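Side-chain contacts in Phosphoglucosamine/phosphogalactosamine mutase (Sulfolobus tokodaii, PDB 2F7L), which interconverts the 6-phosphates and 1-phosphates of glucosamine and galactosamine in the synthesis of UDP-GlcNAc and UDP-GalNAc, with one magnesium ion per subunit: residues 154-159 with 188-193; 160-165 with 342-347; 373-378 with 443-448; 418-423 with 427-432. One frame throughout, in Å; residues are numbered along the deposited sequence.

Overall arrangement
Following the chain from the N terminus, contact 1 opens at residues 154-159 and closes a short loop at 188-193, joining two helices of the second alpha/beta/alpha domain. Contact 2 starts at the end of the first of these helices, at 160-165, but closes only at 342-347, in the third domain; the two therefore cross, and they touch through Ile159 and Val191. On the opposite side of the chain's centre, with nearest atoms at least about 20 Å away, lie the other two, both in the C-terminal domain. Contact 3 packs residues 373-378, on an edge strand, against residues 443-448 of the last helix, and the hairpin of contact 4 is nested inside that loop. Their strands 371-378 and 428-435 are neighbours in one antiparallel sheet.

Contact 1. Residues 154-159 with 188-193; sequences TYVNGI and TPLVAR
Val156 and Val191 meet at the centre of an apolar contact between two helices, their CG1 methyls 3.9 Å apart. The CG1 branch of Val156 stands anti to its own backbone N (chi1 172°), which carries it out from the helix toward Val191, while the CG2 branch turns to Leu190. There the touching atom is Leu190 CB, 4.1 Å from Val156 CG2, and the two side chains run at about a right angle, so the valine fork straddles two consecutive residues of the opposite helix. Val191 CG1 also receives a second methyl, Ile159 CD1, at 4.1 Å. Within its own helix, Ile159 CD1 rests over one face of the Tyr155 ring, displaced toward the rim.

The helix segments approach to 9.8 Å between axes at a crossing angle of -45°, and all the cross-contacts are between aliphatic groups. Polar atoms look elsewhere: Thr188 OG1 is hydrogen-bonded to His240 NE2, and Thr154 OG1 to Arg150 O.

Both helices belong to the second alpha/beta/alpha domain. Helix 342-356 of the third domain packs on Ile159 and Val191, helix 76-86 of the first touches Thr154 and Tyr155, and strand 174-178 lies against Thr188 and Pro189.

Contact 2. Residues 160-165 with 342-347; sequences LSHVDI and GAMSFA
Met344, which reaches His162 with its sulfur, is hydrogen-bonded through its backbone N to Asp341 OD1, a carboxylate oxygen that also takes a weak hydrogen bond from Tyr155 OH. The first two turns of helix 342-356, in the third alpha/beta/alpha domain, meet a type I beta turn, Leu160 to Val163, in the second, so the contact is part of the interface between the two domains. The turn leads into the next helix, where Asp164 is the N-cap and its OD1 accepts from Lys167 N.

Met344 and His162 form a sulfur-aromatic contact. The methionine side chain leaves its helix with CG anti to the backbone N (chi1 -174°) and then bends, which brings SD 4.3 Å from His162 CD2. The sulfur is 5.3 Å from the ring centroid and 66° off the ring normal, an oblique approach. Over the centre of one face of this imidazole lies the hydroxyl of the preceding residue, Ser161 OG.

Polar bonds to either side add to the join: His162 O is held by Lys273 NZ, and Asp164 N by Glu351 OE1. Between them Val163 turns its CG1 methyl to the helix, where it lies 3.9 Å from Ala347 O and 4.4 Å from Ala347 CB.

Contact 3. Residues 373-378 with 443-448; sequences VKTKVD and NLVNEL
Val373 and Val445 mark the nearest approach of the two backbones, 6.9 Å between their CA atoms, where an extended strand passes a helix. The strand segment 373-378 draws away beyond this point, so the contact is confined to its first half and to one residue of the helix. Regular bonds such as Glu447 N to Asn443 O, 3.0 Å, hold the helix turn that presents Val445.

That valine offers both its branches to the strand. CG2 packs against the isopropyl group of Val373, meeting its CB and its CG1, and also borders the carbonyl oxygen of the same residue. CG1, anti to the backbone N of Val445 (chi1 177°), points along the strand instead and lies 4.2 Å from Val373 CG1 and 4.0 Å from Thr375 OG1. The threonine thus turns the oxygen branch of its side chain to the helix, a van der Waals approach to a methyl. Replacing Val445 by an alanine would remove both methyls and would probably open a gap beside Val373 CG1 and Thr375 OG1, leaving the strand more loosely seated on the helix.

The contact lies in the C-terminal domain, where helix 438-452 packs on an antiparallel sheet. Strand 371-378 is an outermost strand of that sheet, and its neighbour 428-435 also meets Val445, through Ala433. Farther across, Leu448 packs on Phe418 and Val420 of strand 416-422, while Leu444, Glu447 and Leu448 touch Tyr396 of helix 385-396.

Contact 4. Residues 418-423 with 427-432; sequences FLVRKS and PIIRIM. With SO4 (sulfate ion), chain C.
The beta hairpin of strands 416-422 and 428-435 ends in a loop whose sequence, Arg-Lys-Ser-Gly-Thr-Glu-Pro, matches the phosphate-binding loop of the C-terminal domain in phosphohexose mutases. Leu419 with Met432 and Arg421 with Arg430 are antiparallel hydrogen-bonded pairs; the two arginines bond in both directions, Arg421 N to Arg430 O at 3.1 Å. Ser423 N to Ile428 O, 2.8 Å, continues the pairing at the loop end.

On the face carrying Val420, Ile429 and Ile431, the CG1 branch of Val420 packs against Ile429 CG2, and helix 438-452 covers all three through Val452. At the end of its strand, paired with Ile429, Lys422 bends at chi2 (102°) and again at chi4, which brings NZ to Ser423 O at 2.6 Å. An alanine here lacks the ammonium group, and Ser423 O would probably be left without this donor and the entry to the loop less firmly tied.

On the other face Arg421 and Arg430 converge on a sulfate, probably from the crystallisation liquor and consistent with a phosphate position. Gly424 N also binds it, and Asp407 forms a salt bridge with Arg421 NH1. Ser423 OG, which lies over one face of the Arg430 guanidinium, is hydrogen-bonded to Thr425 N and Glu426 N. The sulfate atom O4 accepts Arg430 NH1 at 2.8 Å, with an angle of 138° at the hydrogen, and lies 3.0 Å from Arg421 NH2.

Contact 1. Residues 154-159 with 188-193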
loop_
_atom_site.group_PDB
_atom_site.type_symbol
_atom_site.label_atom_id
_atom_site.label_comp_id
_atom_site.label_asym_id
_atom_site.label_seq_id
_atom_site.Cartn_x
_atom_site.Cartn_y
_atom_site.Cartn_z
ATOM N N THR A 154 0.019 18.013 10.199
ATOM C CA THR A 154 -1.322 17.508 10.493
ATOM C C THR A 154 -1.319 15.981 10.565
ATOM O O THR A 154 -1.977 15.383 11.414
ATOM C CB THR A 154 -2.345 17.934 9.407
ATOM O OG1 THR A 154 -2.355 19.355 9.289
ATOM C CG2 THR A 154 -3.737 17.475 9.752
ATOM N N TYR A 155 -0.557 15.364 9.672
ATOM C CA TYR A 155 -0.450 13.916 9.574
ATOM C C TYR A 155 0.153 13.301 10.825
ATOM O O TYR A 155 -0.443 12.414 11.437
ATOM C CB TYR A 155 0.399 13.579 8.348
ATOM C CG TYR A 155 0.644 12.120 8.052
ATOM C CD1 TYR A 155 -0.399 11.268 7.706
ATOM C CD2 TYR A 155 1.944 11.614 8.037
ATOM C CE1 TYR A 155 -0.153 9.939 7.340
ATOM C CE2 TYR A 155 2.214 10.309 7.682
ATOM C CZ TYR A 155 1.164 9.464 7.325
ATOM O OH TYR A 155 1.445 8.160 6.925
ATOM N N VAL A 156 1.338 13.769 11.204
ATOM C CA VAL A 156 2.007 13.231 12.381
ATOM C C VAL A 156 1.135 13.267 13.624
ATOM O O VAL A 156 0.960 12.247 14.295
ATOM C CB VAL A 156 3.299 13.975 12.672
ATOM C CG1 VAL A 156 3.859 13.525 14.010
ATOM C CG2 VAL A 156 4.291 13.721 11.541
ATOM N N ASN A 157 0.586 14.439 13.919
ATOM C CA ASN A 157 -0.272 14.610 15.079
ATOM C C ASN A 157 -1.446 13.658 15.006
ATOM O O ASN A 157 -1.841 13.053 16.005
ATOM C CB ASN A 157 -0.792 16.031 15.128
ATOM C CG ASN A 157 0.326 17.057 15.130
ATOM O OD1 ASN A 157 0.167 18.151 14.575
ATOM N ND2 ASN A 157 1.461 16.723 15.768
ATOM N N GLY A 158 -2.016 13.542 13.815
ATOM C CA GLY A 158 -3.136 12.645 13.640
ATOM C C GLY A 158 -2.722 11.246 14.039
ATOM O O GLY A 158 -3.443 10.568 14.757
ATOM N N ILE A 159 -1.553 10.811 13.576
ATOM C CA ILE A 159 -1.068 9.478 13.892
ATOM C C ILE A 159 -0.851 9.325 15.400
ATOM O O ILE A 159 -1.344 8.366 16.009
ATOM C CB ILE A 159 0.272 9.185 13.172
ATOM C CG1 ILE A 159 0.060 9.150 11.650
ATOM C CG2 ILE A 159 0.880 7.879 13.707
ATOM C CD1 ILE A 159 1.363 9.085 10.846
ATOM N N THR A 188 8.044 9.496 9.116
ATOM C CA THR A 188 8.195 8.373 10.036
ATOM C C THR A 188 9.178 8.727 11.163
ATOM O O THR A 188 8.919 8.445 12.327
ATOM C CB THR A 188 8.617 7.067 9.272
ATOM O OG1 THR A 188 7.566 6.712 8.372
ATOM C CG2 THR A 188 8.832 5.878 10.229
ATOM N N PRO A 189 10.304 9.377 10.831
ATOM C CA PRO A 189 11.259 9.731 11.881
ATOM C C PRO A 189 10.657 10.723 12.881
ATOM O O PRO A 189 11.015 10.746 14.059
ATOM C CB PRO A 189 12.427 10.332 11.093
ATOM C CG PRO A 189 12.355 9.641 9.823
ATOM C CD PRO A 189 10.884 9.656 9.515
ATOM N N LEU A 190 9.742 11.549 12.403
ATOM C CA LEU A 190 9.118 12.522 13.265
ATOM C C LEU A 190 8.230 11.791 14.247
ATOM O O LEU A 190 8.229 12.100 15.434
ATOM C CB LEU A 190 8.321 13.525 12.426
ATOM C CG LEU A 190 8.836 14.969 12.241
ATOM C CD1 LEU A 190 10.329 15.064 12.242
ATOM C CD2 LEU A 190 8.272 15.483 10.954
ATOM N N VAL A 191 7.482 10.804 13.776
ATOM C CA VAL A 191 6.635 10.077 14.717
ATOM C C VAL A 191 7.543 9.359 15.730
ATOM O O VAL A 191 7.249 9.357 16.923
ATOM C CB VAL A 191 5.661 9.068 13.998
ATOM C CG1 VAL A 191 4.721 9.810 13.084
ATOM C CG2 VAL A 191 6.429 8.087 13.181
ATOM N N ALA A 192 8.658 8.788 15.272
ATOM C CA ALA A 192 9.584 8.099 16.180
ATOM C C ALA A 192 10.054 9.051 17.289
ATOM O O ALA A 192 10.069 8.693 18.475
ATOM C CB ALA A 192 10.797 7.569 15.411
ATOM N N ARG A 193 10.433 10.262 16.887
ATOM C CA ARG A 193 10.893 11.285 17.819
ATOM C C ARG A 193 9.854 11.594 18.897
ATOM O O ARG A 193 10.201 11.864 20.053
ATOM C CB ARG A 193 11.221 12.561 17.064
ATOM C CG ARG A 193 12.322 13.360 17.694
ATOM C CD ARG A 193 12.718 14.480 16.782
ATOM N NE ARG A 193 11.546 15.278 16.445
ATOM C CZ ARG A 193 11.579 16.457 15.828
ATOM N NH1 ARG A 193 12.734 17.003 15.465
ATOM N NH2 ARG A 193 10.450 17.093 15.571
#

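Contact 2. Residues 160-165 with 342-347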
loop_
_atom_site.group_PDB
_atom_site.type_symbol
_atom_site.label_atom_id
_atom_site.label_comp_id
_atom_site.label_asym_id
_atom_site.label_seq_id
_atom_site.Cartn_x
_atom_site.Cartn_y
_atom_site.Cartn_z
ATOM N N LEU A 160 -0.115 10.273 15.992
ATOM C CA LEU A 160 0.183 10.250 17.427
ATOM C C LEU A 160 -1.056 10.219 18.314
ATOM O O LEU A 160 -1.029 9.705 19.425
ATOM C CB LEU A 160 1.051 11.449 17.807
ATOM C CG LEU A 160 2.450 11.414 17.177
ATOM C CD1 LEU A 160 3.157 12.767 17.365
ATOM C CD2 LEU A 160 3.258 10.248 17.769
ATOM N N SER A 161 -2.156 10.747 17.811
ATOM C CA SER A 161 -3.375 10.784 18.584
ATOM C C SER A 161 -4.002 9.413 18.827
ATOM O O SER A 161 -5.039 9.315 19.478
ATOM C CB SER A 161 -4.385 11.677 17.886
ATOM O OG SER A 161 -5.030 10.958 16.863
ATOM N N HIS A 162 -3.395 8.353 18.320
ATOM C CA HIS A 162 -3.982 7.024 18.516
ATOM C C HIS A 162 -3.163 6.033 19.330
ATOM O O HIS A 162 -3.545 4.868 19.428
ATOM C CB HIS A 162 -4.328 6.392 17.170
ATOM C CG HIS A 162 -5.335 7.169 16.384
ATOM N ND1 HIS A 162 -6.644 7.308 16.785
ATOM C CD2 HIS A 162 -5.223 7.844 15.217
ATOM C CE1 HIS A 162 -7.298 8.034 15.895
ATOM N NE2 HIS A 162 -6.459 8.371 14.935
ATOM N N VAL A 163 -2.052 6.484 19.907
ATOM C CA VAL A 163 -1.219 5.614 20.730
ATOM C C VAL A 163 -0.786 6.287 22.037
ATOM O O VAL A 163 -0.636 7.508 22.111
ATOM C CB VAL A 163 0.055 5.163 19.986
ATOM C CG1 VAL A 163 -0.324 4.477 18.675
ATOM C CG2 VAL A 163 0.954 6.342 19.746
ATOM N N ASP A 164 -0.600 5.478 23.070
ATOM C CA ASP A 164 -0.160 5.972 24.362
ATOM C C ASP A 164 1.242 6.506 24.186
ATOM O O ASP A 164 2.199 5.764 24.363
ATOM C CB ASP A 164 -0.110 4.822 25.353
ATOM C CG ASP A 164 0.173 5.279 26.762
ATOM O OD1 ASP A 164 0.944 6.259 26.941
ATOM O OD2 ASP A 164 -0.372 4.633 27.687
ATOM N N ILE A 165 1.381 7.782 23.859
ATOM C CA ILE A 165 2.709 8.343 23.654
ATOM C C ILE A 165 3.684 8.175 24.817
ATOM O O ILE A 165 4.869 7.894 24.612
ATOM C CB ILE A 165 2.643 9.822 23.339
ATOM C CG1 ILE A 165 1.837 10.034 22.064
ATOM C CG2 ILE A 165 4.066 10.387 23.222
ATOM C CD1 ILE A 165 1.778 11.477 21.642
ATOM N N GLY A 342 1.977 3.711 6.344
ATOM C CA GLY A 342 3.210 3.213 6.944
ATOM C C GLY A 342 3.626 3.759 8.307
ATOM O O GLY A 342 4.038 3.005 9.197
ATOM N N ALA A 343 3.552 5.072 8.485
ATOM C CA ALA A 343 3.928 5.632 9.765
ATOM C C ALA A 343 2.884 5.182 10.754
ATOM O O ALA A 343 3.228 4.787 11.875
ATOM C CB ALA A 343 3.976 7.152 9.717
ATOM N N MET A 344 1.614 5.216 10.350
ATOM C CA MET A 344 0.570 4.804 11.278
ATOM C C MET A 344 0.882 3.408 11.772
ATOM O O MET A 344 0.663 3.090 12.941
ATOM C CB MET A 344 -0.812 4.800 10.631
ATOM C CG MET A 344 -1.961 4.507 11.618
ATOM S SD MET A 344 -2.285 5.821 12.836
ATOM C CE MET A 344 -1.247 5.291 14.212
ATOM N N SER A 345 1.409 2.586 10.871
ATOM C CA SER A 345 1.736 1.215 11.193
ATOM C C SER A 345 2.907 1.131 12.135
ATOM O O SER A 345 2.875 0.359 13.087
ATOM C CB SER A 345 2.050 0.456 9.919
ATOM O OG SER A 345 0.959 0.548 9.039
ATOM N N PHE A 346 3.946 1.906 11.852
ATOM C CA PHE A 346 5.142 1.917 12.685
ATOM C C PHE A 346 4.789 2.303 14.137
ATOM O O PHE A 346 5.341 1.750 15.097
ATOM C CB PHE A 346 6.154 2.909 12.111
ATOM C CG PHE A 346 7.284 3.232 13.048
ATOM C CD1 PHE A 346 8.334 2.348 13.227
ATOM C CD2 PHE A 346 7.296 4.428 13.756
ATOM C CE1 PHE A 346 9.383 2.649 14.091
ATOM C CE2 PHE A 346 8.341 4.734 14.624
ATOM C CZ PHE A 346 9.387 3.839 14.789
ATOM N N ALA A 347 3.868 3.255 14.280
ATOM C CA ALA A 347 3.421 3.721 15.588
ATOM C C ALA A 347 2.624 2.639 16.324
ATOM O O ALA A 347 2.814 2.412 17.527
ATOM C CB ALA A 347 2.559 4.979 15.434
#

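Contact 3. Residues 373-378 with 443-448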
loop_
_atom_site.group_PDB
_atom_site.type_symbol
_atom_site.label_atom_id
_atom_site.label_comp_id
_atom_site.label_asym_id
_atom_site.label_seq_id
_atom_site.Cartn_x
_atom_site.Cartn_y
_atom_site.Cartn_z
ATOM N N VAL A 373 6.779 -20.762 -1.411
ATOM C CA VAL A 373 7.372 -21.186 -2.671
ATOM C C VAL A 373 6.469 -20.546 -3.710
ATOM O O VAL A 373 5.260 -20.792 -3.718
ATOM C CB VAL A 373 7.340 -22.733 -2.846
ATOM C CG1 VAL A 373 7.961 -23.127 -4.186
ATOM C CG2 VAL A 373 8.082 -23.402 -1.710
ATOM N N LYS A 374 7.049 -19.723 -4.574
ATOM C CA LYS A 374 6.281 -19.019 -5.598
ATOM C C LYS A 374 6.884 -19.312 -6.968
ATOM O O LYS A 374 7.931 -19.934 -7.041
ATOM C CB LYS A 374 6.323 -17.506 -5.324
ATOM C CG LYS A 374 7.483 -16.804 -6.034
ATOM C CD LYS A 374 8.232 -15.801 -5.163
ATOM C CE LYS A 374 7.422 -14.565 -4.889
ATOM N NZ LYS A 374 6.197 -14.960 -4.183
ATOM N N THR A 375 6.221 -18.860 -8.036
ATOM C CA THR A 375 6.684 -19.049 -9.423
ATOM C C THR A 375 5.796 -18.372 -10.459
ATOM O O THR A 375 4.645 -18.038 -10.187
ATOM C CB THR A 375 6.777 -20.547 -9.803
ATOM O OG1 THR A 375 7.834 -21.153 -9.052
ATOM C CG2 THR A 375 7.085 -20.733 -11.280
ATOM N N LYS A 376 6.350 -18.154 -11.645
ATOM C CA LYS A 376 5.606 -17.550 -12.742
ATOM C C LYS A 376 5.645 -18.543 -13.898
ATOM O O LYS A 376 6.672 -19.148 -14.155
ATOM C CB LYS A 376 6.250 -16.217 -13.181
ATOM C CG LYS A 376 6.576 -15.261 -12.027
ATOM C CD LYS A 376 6.452 -13.768 -12.395
ATOM C CE LYS A 376 7.664 -13.217 -13.146
ATOM N NZ LYS A 376 7.449 -11.822 -13.682
ATOM N N VAL A 377 4.523 -18.753 -14.565
ATOM C CA VAL A 377 4.507 -19.647 -15.723
ATOM C C VAL A 377 3.687 -18.990 -16.822
ATOM O O VAL A 377 2.594 -18.476 -16.585
ATOM C CB VAL A 377 3.977 -21.079 -15.375
ATOM C CG1 VAL A 377 3.270 -21.053 -14.045
ATOM C CG2 VAL A 377 3.072 -21.613 -16.491
ATOM N N ASP A 378 4.261 -18.977 -18.019
ATOM C CA ASP A 378 3.633 -18.350 -19.170
ATOM C C ASP A 378 2.328 -18.995 -19.509
ATOM O O ASP A 378 2.130 -20.187 -19.280
ATOM C CB ASP A 378 4.521 -18.421 -20.405
ATOM C CG ASP A 378 5.794 -17.610 -20.273
ATOM O OD1 ASP A 378 6.436 -17.377 -21.322
ATOM O OD2 ASP A 378 6.173 -17.217 -19.149
ATOM N N ASN A 443 6.249 -29.182 -3.369
ATOM C CA ASN A 443 5.526 -30.202 -4.103
ATOM C C ASN A 443 4.267 -29.579 -4.712
ATOM O O ASN A 443 3.981 -29.745 -5.908
ATOM C CB ASN A 443 5.149 -31.327 -3.141
ATOM C CG ASN A 443 4.050 -32.205 -3.684
ATOM O OD1 ASN A 443 4.256 -32.953 -4.640
ATOM N ND2 ASN A 443 2.861 -32.106 -3.088
ATOM N N LEU A 444 3.516 -28.861 -3.879
ATOM C CA LEU A 444 2.290 -28.181 -4.310
ATOM C C LEU A 444 2.505 -27.360 -5.564
ATOM O O LEU A 444 1.782 -27.499 -6.563
ATOM C CB LEU A 444 1.788 -27.242 -3.220
ATOM C CG LEU A 444 0.881 -27.862 -2.168
ATOM C CD1 LEU A 444 0.601 -26.859 -1.065
ATOM C CD2 LEU A 444 -0.391 -28.332 -2.842
ATOM N N VAL A 445 3.503 -26.488 -5.490
ATOM C CA VAL A 445 3.828 -25.619 -6.595
ATOM C C VAL A 445 4.057 -26.433 -7.852
ATOM O O VAL A 445 3.529 -26.098 -8.920
ATOM C CB VAL A 445 5.070 -24.784 -6.264
ATOM C CG1 VAL A 445 5.462 -23.902 -7.461
ATOM C CG2 VAL A 445 4.785 -23.934 -5.032
ATOM N N ASN A 446 4.827 -27.511 -7.719
ATOM C CA ASN A 446 5.124 -28.368 -8.855
ATOM C C ASN A 446 3.884 -28.906 -9.529
ATOM O O ASN A 446 3.753 -28.812 -10.752
ATOM C CB ASN A 446 6.019 -29.513 -8.425
ATOM C CG ASN A 446 7.387 -29.035 -8.037
ATOM O OD1 ASN A 446 7.977 -28.203 -8.734
ATOM N ND2 ASN A 446 7.908 -29.549 -6.923
ATOM N N GLU A 447 2.981 -29.474 -8.732
ATOM C CA GLU A 447 1.732 -30.009 -9.273
ATOM C C GLU A 447 0.996 -28.898 -10.028
ATOM O O GLU A 447 0.652 -29.031 -11.204
ATOM C CB GLU A 447 0.838 -30.543 -8.142
ATOM C CG GLU A 447 1.267 -31.875 -7.547
ATOM C CD GLU A 447 1.697 -32.860 -8.629
ATOM O OE1 GLU A 447 2.886 -32.820 -9.021
ATOM O OE2 GLU A 447 0.850 -33.662 -9.103
ATOM N N LEU A 448 0.775 -27.792 -9.331
ATOM C CA LEU A 448 0.084 -26.663 -9.913
ATOM C C LEU A 448 0.734 -26.222 -11.230
ATOM O O LEU A 448 0.035 -26.045 -12.244
ATOM C CB LEU A 448 0.040 -25.511 -8.894
ATOM C CG LEU A 448 -0.769 -25.782 -7.618
ATOM C CD1 LEU A 448 -0.442 -24.734 -6.583
ATOM C CD2 LEU A 448 -2.260 -25.795 -7.917
#

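Contact 4. Residues 418-423 with 427-432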
loop_
_atom_site.group_PDB
_atom_site.type_symbol
_atom_site.label_atom_id
_atom_site.label_comp_id
_atom_site.label_asym_id
_atom_site.label_seq_id
_atom_site.Cartn_x
_atom_site.Cartn_y
_atom_site.Cartn_z
ATOM N N PHE A 418 -2.643 -22.089 -1.154
ATOM C CA PHE A 418 -2.029 -21.616 -2.381
ATOM C C PHE A 418 -2.973 -20.678 -3.126
ATOM O O PHE A 418 -4.184 -20.632 -2.852
ATOM C CB PHE A 418 -1.573 -22.775 -3.288
ATOM C CG PHE A 418 -2.694 -23.588 -3.895
ATOM C CD1 PHE A 418 -3.088 -24.798 -3.323
ATOM C CD2 PHE A 418 -3.327 -23.166 -5.059
ATOM C CE1 PHE A 418 -4.098 -25.585 -3.901
ATOM C CE2 PHE A 418 -4.337 -23.941 -5.646
ATOM C CZ PHE A 418 -4.724 -25.159 -5.062
ATOM N N LEU A 419 -2.383 -19.899 -4.033
ATOM C CA LEU A 419 -3.104 -18.952 -4.870
ATOM C C LEU A 419 -2.539 -19.029 -6.283
ATOM O O LEU A 419 -1.328 -18.887 -6.491
ATOM C CB LEU A 419 -2.944 -17.517 -4.339
ATOM C CG LEU A 419 -3.558 -16.409 -5.213
ATOM C CD1 LEU A 419 -5.026 -16.691 -5.412
ATOM C CD2 LEU A 419 -3.376 -15.046 -4.580
ATOM N N VAL A 420 -3.409 -19.292 -7.245
ATOM C CA VAL A 420 -3.004 -19.333 -8.645
ATOM C C VAL A 420 -3.782 -18.176 -9.252
ATOM O O VAL A 420 -5.018 -18.237 -9.375
ATOM C CB VAL A 420 -3.419 -20.637 -9.341
ATOM C CG1 VAL A 420 -2.873 -20.657 -10.749
ATOM C CG2 VAL A 420 -2.907 -21.823 -8.571
ATOM N N ARG A 421 -3.059 -17.121 -9.625
ATOM C CA ARG A 421 -3.689 -15.922 -10.164
ATOM C C ARG A 421 -3.055 -15.416 -11.441
ATOM O O ARG A 421 -1.846 -15.383 -11.565
ATOM C CB ARG A 421 -3.667 -14.814 -9.092
ATOM C CG ARG A 421 -4.489 -13.566 -9.430
ATOM C CD ARG A 421 -4.474 -12.565 -8.281
ATOM N NE ARG A 421 -3.674 -11.403 -8.612
ATOM C CZ ARG A 421 -4.004 -10.514 -9.541
ATOM N NH1 ARG A 421 -5.134 -10.652 -10.225
ATOM N NH2 ARG A 421 -3.191 -9.510 -9.818
ATOM N N LYS A 422 -3.898 -15.007 -12.379
ATOM C CA LYS A 422 -3.467 -14.485 -13.670
ATOM C C LYS A 422 -2.897 -13.083 -13.534
ATOM O O LYS A 422 -3.520 -12.224 -12.918
ATOM C CB LYS A 422 -4.656 -14.428 -14.626
ATOM C CG LYS A 422 -4.434 -13.523 -15.822
ATOM C CD LYS A 422 -4.095 -14.312 -17.104
ATOM C CE LYS A 422 -3.694 -13.389 -18.279
ATOM N NZ LYS A 422 -2.361 -12.755 -18.022
ATOM N N SER A 423 -1.721 -12.842 -14.107
ATOM C CA SER A 423 -1.137 -11.509 -14.038
ATOM C C SER A 423 -1.905 -10.618 -14.982
ATOM O O SER A 423 -2.449 -11.105 -15.975
ATOM C CB SER A 423 0.330 -11.512 -14.459
ATOM O OG SER A 423 0.770 -10.191 -14.735
ATOM N N PRO A 427 1.808 -11.793 -19.685
ATOM C CA PRO A 427 1.025 -12.939 -20.161
ATOM C C PRO A 427 1.492 -14.124 -19.348
ATOM O O PRO A 427 2.007 -15.101 -19.880
ATOM C CB PRO A 427 1.435 -13.043 -21.618
ATOM C CG PRO A 427 2.899 -12.660 -21.559
ATOM C CD PRO A 427 2.939 -11.500 -20.587
ATOM N N ILE A 428 1.278 -14.034 -18.041
ATOM C CA ILE A 428 1.757 -15.049 -17.109
ATOM C C ILE A 428 0.830 -15.375 -15.951
ATOM O O ILE A 428 0.048 -14.530 -15.524
ATOM C CB ILE A 428 3.122 -14.562 -16.550
ATOM C CG1 ILE A 428 4.242 -15.299 -17.269
ATOM C CG2 ILE A 428 3.160 -14.619 -15.013
ATOM C CD1 ILE A 428 5.320 -14.368 -17.792
ATOM N N ILE A 429 0.915 -16.607 -15.447
ATOM C CA ILE A 429 0.115 -16.991 -14.280
ATOM C C ILE A 429 1.084 -17.167 -13.116
ATOM O O ILE A 429 2.059 -17.917 -13.219
ATOM C CB ILE A 429 -0.657 -18.314 -14.483
ATOM C CG1 ILE A 429 -1.872 -18.081 -15.371
ATOM C CG2 ILE A 429 -1.089 -18.884 -13.156
ATOM C CD1 ILE A 429 -1.623 -18.435 -16.789
ATOM N N ARG A 430 0.831 -16.446 -12.027
ATOM C CA ARG A 430 1.671 -16.526 -10.845
ATOM C C ARG A 430 1.172 -17.674 -10.000
ATOM O O ARG A 430 -0.025 -17.843 -9.829
ATOM C CB ARG A 430 1.604 -15.230 -10.020
ATOM C CG ARG A 430 2.107 -13.971 -10.747
ATOM C CD ARG A 430 2.439 -12.814 -9.789
ATOM N NE ARG A 430 3.025 -11.673 -10.495
ATOM C CZ ARG A 430 2.368 -10.564 -10.855
ATOM N NH1 ARG A 430 1.084 -10.402 -10.572
ATOM N NH2 ARG A 430 2.993 -9.616 -11.539
ATOM N N ILE A 431 2.090 -18.480 -9.487
ATOM C CA ILE A 431 1.728 -19.592 -8.626
ATOM C C ILE A 431 2.464 -19.437 -7.318
ATOM O O ILE A 431 3.687 -19.462 -7.300
ATOM C CB ILE A 431 2.152 -20.975 -9.198
ATOM C CG1 ILE A 431 1.439 -21.267 -10.514
ATOM C CG2 ILE A 431 1.832 -22.064 -8.184
ATOM C CD1 ILE A 431 1.713 -22.657 -11.055
ATOM N N MET A 432 1.733 -19.260 -6.229
ATOM C CA MET A 432 2.389 -19.172 -4.936
ATOM C C MET A 432 1.681 -20.126 -3.981
ATOM O O MET A 432 0.450 -20.298 -4.020
ATOM C CB MET A 432 2.365 -17.750 -4.374
ATOM C CG MET A 432 1.061 -17.366 -3.712
ATOM S SD MET A 432 1.065 -15.680 -3.103
ATOM C CE MET A 432 2.322 -15.835 -1.810
HETATM S S SO4 C . -0.860 -7.740 -11.401
HETATM O O1 SO4 C . -2.084 -6.990 -11.939
HETATM O O2 SO4 C . 0.385 -7.214 -12.117
HETATM O O3 SO4 C . -0.738 -7.395 -10.030
HETATM O O4 SO4 C . -1.013 -9.056 -11.883
#